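Local coordinates for invasion protein INVA (Salmonella enterica, PDB 2X49) that takes part in invasion of the intestinal epithelium as a type III secretion export apparatus protein, of which this chain is the C-terminal domain, at residues Phe161-Leu164 and Leu165-Val168; Met194-Ile197 and Met198-Leu201. One frame throughout, in Å; residues are numbered along the deposited sequence.

Contact 1: residues Phe161-Leu164 and Leu165-Val168; sequences FPDL and LKEV
Leu165 N donates to Phe161 O at 3.2 Å, the first of four bonds that link Phe161-Leu164 and Leu165-Val168 as a continuous alpha helix. Its N-H points almost straight at the oxygen (161°), and the same oxygen takes a second, weak bond from Leu164 N. Lys166 N to Pro162 O (3.0 Å), Glu167 N to Asp163 O and Val168 N to Leu164 O follow in turn, each an i to i+4 bond. Phe161 itself stands at the N-cap position, its backbone not yet helical, and Pro162 opens the helix proper. Proline suits this first turn, where backbone N-H groups have no i-4 carbonyl within the helix to donate to.

The side chains meet mostly along the backbone carbonyls. Lys166 lays its CG against Pro162 O at 3.2 Å: with chi1 at -82°, CG sits beside the backbone N and anti to the carbonyl carbon, which leans the chain back over the preceding turn. The chain then bends twice and carries NZ off, 6.6 Å from Asp163 OD1; the charged ends are not in contact, and any attraction is probably weak. On another flank, Val168 presses CG2 onto Leu164 O at 3.3 Å, and CG2 also meets CD1 of Leu164 at 4.3 Å, an apolar pair one turn apart. Glu167 adds its CB beside Asp163 O, while its carboxylate turns to a weak hydrogen bond with His171.

Leu164 and Val168 rest on helix 194-204, and Leu165 faces helix 147-158, whereas Pro162, Asp163 and Lys166 are exposed. These are the first two turns of a short amphipathic helix, with an N-cap residue followed by proline, set in the all-helical part of the InvA C-terminal domain.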
ATOM      1  N   PHE A 161       7.816 -27.675  -5.024  1.00 23.35           N
ATOM      2  CA  PHE A 161       7.616 -27.628  -6.479  1.00 22.74           C
ATOM      3  C   PHE A 161       8.947 -27.530  -7.247  1.00 21.71           C
ATOM      4  O   PHE A 161       9.235 -26.522  -7.871  1.00 21.64           O
ATOM      5  CB  PHE A 161       6.665 -26.491  -6.827  1.00 23.30           C
ATOM      6  CG  PHE A 161       5.354 -26.566  -6.076  1.00 24.63           C
ATOM      7  CD1 PHE A 161       4.459 -27.592  -6.332  1.00 27.53           C
ATOM      8  CD2 PHE A 161       5.035 -25.625  -5.112  1.00 27.38           C
ATOM      9  CE1 PHE A 161       3.247 -27.677  -5.627  1.00 28.96           C
ATOM     10  CE2 PHE A 161       3.827 -25.695  -4.408  1.00 27.50           C
ATOM     11  CZ  PHE A 161       2.935 -26.721  -4.671  1.00 28.03           C
ATOM     12  N   PRO A 162       9.757 -28.599  -7.199  1.00 21.54           N
ATOM     13  CA  PRO A 162      11.132 -28.483  -7.703  1.00 21.03           C
ATOM     14  C   PRO A 162      11.237 -28.159  -9.163  1.00 20.26           C
ATOM     15  O   PRO A 162      12.141 -27.450  -9.583  1.00 20.23           O
ATOM     16  CB  PRO A 162      11.741 -29.849  -7.413  1.00 20.59           C
ATOM     17  CG  PRO A 162      10.877 -30.459  -6.375  1.00 21.59           C
ATOM     18  CD  PRO A 162       9.535 -29.831  -6.429  1.00 21.47           C
ATOM     19  N   ASP A 163      10.283 -28.646  -9.935  1.00 19.94           N
ATOM     20  CA  ASP A 163      10.379 -28.499 -11.406  1.00 19.48           C
ATOM     21  C   ASP A 163       9.983 -27.086 -11.833  1.00 17.68           C
ATOM     22  O   ASP A 163      10.497 -26.482 -12.783  1.00 16.58           O
ATOM     23  CB  ASP A 163       9.590 -29.581 -12.141  1.00 20.29           C
ATOM     24  CG  ASP A 163      10.383 -30.863 -12.284  1.00 24.03           C
ATOM     25  OD1 ASP A 163      11.149 -31.233 -11.348  1.00 28.02           O
ATOM     26  OD2 ASP A 163      10.247 -31.520 -13.338  1.00 28.13           O
ATOM     27  N   LEU A 164       9.102 -26.526 -11.045  1.00 17.04           N
ATOM     28  CA  LEU A 164       8.657 -25.174 -11.294  1.00 16.23           C
ATOM     29  C   LEU A 164       9.813 -24.193 -11.042  1.00 16.25           C
ATOM     30  O   LEU A 164      10.088 -23.301 -11.825  1.00 14.86           O
ATOM     31  CB  LEU A 164       7.428 -24.840 -10.430  1.00 15.64           C
ATOM     32  CG  LEU A 164       6.941 -23.412 -10.484  1.00 16.55           C
ATOM     33  CD1 LEU A 164       6.584 -22.931 -11.875  1.00 17.28           C
ATOM     34  CD2 LEU A 164       5.767 -23.246  -9.513  1.00 20.00           C
ATOM     35  N   LEU A 165      10.524 -24.428  -9.968  1.00 17.39           N
ATOM     36  CA  LEU A 165      11.644 -23.549  -9.608  1.00 18.59           C
ATOM     37  C   LEU A 165      12.735 -23.708 -10.683  1.00 17.78           C
ATOM     38  O   LEU A 165      13.312 -22.740 -11.149  1.00 17.22           O
ATOM     39  CB  LEU A 165      12.217 -23.881  -8.220  1.00 19.64           C
ATOM     40  CG  LEU A 165      13.248 -22.873  -7.680  1.00 23.19           C
ATOM     41  CD1 LEU A 165      12.629 -21.509  -7.611  1.00 27.54           C
ATOM     42  CD2 LEU A 165      13.788 -23.265  -6.336  1.00 27.45           C
ATOM     43  N   LYS A 166      12.951 -24.943 -11.075  1.00 18.03           N
ATOM     44  CA  LYS A 166      13.967 -25.267 -12.098  1.00 17.78           C
ATOM     45  C   LYS A 166      13.725 -24.416 -13.336  1.00 17.34           C
ATOM     46  O   LYS A 166      14.638 -23.812 -13.908  1.00 16.68           O
ATOM     47  CB  LYS A 166      13.941 -26.744 -12.498  1.00 18.76           C
ATOM     48  CG  LYS A 166      14.686 -27.609 -11.528  1.00 21.98           C
ATOM     49  CD  LYS A 166      14.762 -29.052 -11.976  1.00 26.37           C
ATOM     50  CE  LYS A 166      15.437 -29.143 -13.327  1.00 28.61           C
ATOM     51  NZ  LYS A 166      16.746 -28.440 -13.311  1.00 31.84           N
ATOM     52  N   GLU A 167      12.465 -24.377 -13.745  1.00 16.81           N
ATOM     53  CA  GLU A 167      12.103 -23.710 -15.015  1.00 17.06           C
ATOM     54  C   GLU A 167      12.256 -22.213 -14.922  1.00 15.76           C
ATOM     55  O   GLU A 167      12.720 -21.517 -15.829  1.00 15.19           O
ATOM     56  CB  GLU A 167      10.676 -24.065 -15.441  1.00 17.62           C
ATOM     57  CG  GLU A 167      10.251 -23.481 -16.804  1.00 19.44           C
ATOM     58  CD  GLU A 167      11.138 -23.859 -18.020  1.00 22.83           C
ATOM     59  OE1 GLU A 167      11.906 -24.849 -17.973  1.00 25.03           O
ATOM     60  OE2 GLU A 167      11.029 -23.143 -19.054  1.00 25.89           O
ATOM     61  N   VAL A 168      11.817 -21.678 -13.802  1.00 14.50           N
ATOM     62  CA  VAL A 168      11.880 -20.238 -13.578  1.00 15.48           C
ATOM     63  C   VAL A 168      13.312 -19.752 -13.625  1.00 15.26           C
ATOM     64  O   VAL A 168      13.611 -18.733 -14.265  1.00 16.19           O
ATOM     65  CB  VAL A 168      11.196 -19.823 -12.277  1.00 14.75           C
ATOM     66  CG1 VAL A 168      11.452 -18.332 -12.012  1.00 18.19           C
ATOM     67  CG2 VAL A 168       9.696 -20.060 -12.435  1.00 17.04           C
TER

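Contact 2: residues Met194-Ile197 and Met198-Leu201; sequences MKLI and MEAL
The first two turns of helix 194-204, largely buried, bring Met194 over Met198, Lys195 over Glu199 and Ile197 over Leu201, in the i to i+4 spacing of an alpha helix packed among other helices. The backbone supplies the frame: Met198 N donates to Met194 O at 2.9 Å, and Glu199, Ala200 and Leu201 donate likewise to Lys195, Leu196 and Ile197.

Three apolar pairs line the inner side. The CG atoms of Met194 and Met198 approach to 4.2 Å, and Met198 then bends so that its CE reaches CG2 of its neighbour Ile197. Ile197 and Leu201 lie side by side and point the same way, CG2 of the first against CD1 of the second. Beyond them, Met194 and Met198 fit against helix 147-158, and Ala200 and Leu201 against helix 211-221.

The other side is mixed, with Leu196 beside Lys195 and Glu199. Glu199 has CG anti to its carbonyl carbon (chi1 -74°), so the extended chain leans back toward the preceding turn and passes between two neighbours. Its OE2 lies 3.5 Å from CE of Lys195. The lysine, stretched out with CG anti to the backbone N (chi1 180°), crosses the glutamate at a slant and holds NZ 4.4 Å from OE2, too far for a salt bridge. A water beside the pair bridges them, donating to Glu199 OE2 at 2.8 Å and accepting a weak bond from Lys195 NZ at 3.0 Å.

The chemistry thus divides these turns: Met194, Ile197, Met198, Ala200 and Leu201 are buried, while Lys195 and Glu199, partly exposed, are joined through water; any attraction between them is probably modest, and one arm of the bridge is weak.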
ATOM      1  N   MET A 194       3.391 -17.461  -3.566  1.00 18.40           N
ATOM      2  CA  MET A 194       4.636 -17.562  -4.297  1.00 19.82           C
ATOM      3  C   MET A 194       4.485 -18.504  -5.459  1.00 18.57           C
ATOM      4  O   MET A 194       5.071 -18.272  -6.505  1.00 18.78           O
ATOM      5  CB  MET A 194       5.789 -17.980  -3.389  1.00 20.62           C
ATOM      6  CG  MET A 194       7.159 -17.673  -4.000  1.00 26.78           C
ATOM      7  SD  MET A 194       7.424 -15.883  -4.200  1.00 33.28           S
ATOM      8  CE  MET A 194       7.779 -15.403  -2.505  1.00 37.57           C
ATOM      9  N   LYS A 195       3.642 -19.494  -5.301  1.00 17.50           N
ATOM     10  CA  LYS A 195       3.510 -20.546  -6.339  1.00 17.31           C
ATOM     11  C   LYS A 195       2.947 -19.888  -7.592  1.00 17.11           C
ATOM     12  O   LYS A 195       3.402 -20.088  -8.733  1.00 15.89           O
ATOM     13  CB  LYS A 195       2.618 -21.702  -5.927  1.00 17.40           C
ATOM     14  CG  LYS A 195       2.473 -22.804  -7.010  1.00 19.97           C
ATOM     15  CD  LYS A 195       1.496 -23.869  -6.593  1.00 22.44           C
ATOM     16  CE  LYS A 195       1.338 -24.967  -7.656  1.00 22.55           C
ATOM     17  NZ  LYS A 195       0.276 -25.995  -7.342  1.00 25.80           N
ATOM     18  N   LEU A 196       1.951 -19.066  -7.373  1.00 16.83           N
ATOM     19  CA  LEU A 196       1.311 -18.372  -8.529  1.00 17.80           C
ATOM     20  C   LEU A 196       2.229 -17.347  -9.186  1.00 17.35           C
ATOM     21  O   LEU A 196       2.251 -17.143 -10.411  1.00 17.23           O
ATOM     22  CB  LEU A 196      -0.021 -17.765  -8.132  1.00 18.47           C
ATOM     23  CG  LEU A 196      -1.070 -18.854  -7.911  1.00 23.71           C
ATOM     24  CD1 LEU A 196      -2.467 -18.209  -7.736  1.00 28.19           C
ATOM     25  CD2 LEU A 196      -1.080 -19.920  -9.021  1.00 27.82           C
ATOM     26  N   ILE A 197       3.038 -16.698  -8.383  1.00 16.38           N
ATOM     27  CA  ILE A 197       3.926 -15.723  -8.874  1.00 17.16           C
ATOM     28  C   ILE A 197       4.941 -16.437  -9.758  1.00 16.03           C
ATOM     29  O   ILE A 197       5.298 -15.944 -10.816  1.00 16.13           O
ATOM     30  CB  ILE A 197       4.604 -14.902  -7.781  1.00 16.83           C
ATOM     31  CG1 ILE A 197       3.564 -13.986  -7.147  1.00 16.21           C
ATOM     32  CG2 ILE A 197       5.711 -14.032  -8.320  1.00 19.45           C
ATOM     33  CD1 ILE A 197       4.063 -13.349  -5.866  1.00 18.12           C
ATOM     34  N   MET A 198       5.438 -17.536  -9.257  1.00 16.19           N
ATOM     35  CA  MET A 198       6.442 -18.351  -9.997  1.00 16.69           C
ATOM     36  C   MET A 198       5.871 -18.902 -11.277  1.00 17.20           C
ATOM     37  O   MET A 198       6.568 -18.945 -12.311  1.00 17.01           O
ATOM     38  CB  MET A 198       7.076 -19.413  -9.122  1.00 17.13           C
ATOM     39  CG  MET A 198       7.907 -18.879  -8.001  1.00 18.54           C
ATOM     40  SD  MET A 198       9.406 -18.096  -8.604  1.00 23.67           S
ATOM     41  CE  MET A 198       9.129 -16.423  -8.081  1.00 29.65           C
ATOM     42  N   GLU A 199       4.624 -19.329 -11.244  1.00 15.28           N
ATOM     43  CA  GLU A 199       3.994 -19.831 -12.488  1.00 15.72           C
ATOM     44  C   GLU A 199       3.956 -18.692 -13.530  1.00 17.08           C
ATOM     45  O   GLU A 199       4.185 -18.888 -14.730  1.00 16.28           O
ATOM     46  CB  GLU A 199       2.589 -20.389 -12.255  1.00 15.51           C
ATOM     47  CG  GLU A 199       2.607 -21.703 -11.569  1.00 17.34           C
ATOM     48  CD  GLU A 199       1.208 -22.197 -11.180  1.00 20.38           C
ATOM     49  OE1 GLU A 199       0.254 -21.368 -11.252  1.00 24.89           O
ATOM     50  OE2 GLU A 199       1.074 -23.387 -10.800  1.00 22.79           O
ATOM     51  N   ALA A 200       3.701 -17.491 -13.054  1.00 16.76           N
ATOM     52  CA  ALA A 200       3.626 -16.329 -13.964  1.00 15.99           C
ATOM     53  C   ALA A 200       4.990 -15.918 -14.477  1.00 16.77           C
ATOM     54  O   ALA A 200       5.154 -15.564 -15.645  1.00 17.88           O
ATOM     55  CB  ALA A 200       2.888 -15.118 -13.289  1.00 16.47           C
ATOM     56  N   LEU A 201       5.995 -16.125 -13.662  1.00 16.53           N
ATOM     57  CA  LEU A 201       7.375 -15.853 -14.106  1.00 16.52           C
ATOM     58  C   LEU A 201       7.790 -16.880 -15.143  1.00 16.62           C
ATOM     59  O   LEU A 201       8.483 -16.540 -16.118  1.00 16.32           O
ATOM     60  CB  LEU A 201       8.355 -15.838 -12.959  1.00 16.91           C
ATOM     61  CG  LEU A 201       8.318 -14.579 -12.114  1.00 16.86           C
ATOM     62  CD1 LEU A 201       9.013 -14.802 -10.753  1.00 20.87           C
ATOM     63  CD2 LEU A 201       8.979 -13.490 -12.866  1.00 16.28           C
TER
HETATM   64  O   HOH W   1      -1.166 -24.254  -9.341  1.00 41.31           O

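Neither contact closes a long loop: each joins successive turns of one helix, and the two follow in series without nesting or crossing. From the N terminus, contact 1 comes first, at the start of helix 162-169; the chain then passes through helix 174-185 before contact 2 opens at the beginning of helix 194-204. In space their centres lie 10 Å apart and the two contacts touch. Val168 CG2 packs on Met198 O at 3.3 Å, and Phe161 CE2 meets Lys195 CD at 3.7 Å. Leu165 and Met198 both reach Leu154, so helix 147-158 is a shared neighbour, and contact 2 adds packing against helix 211-221.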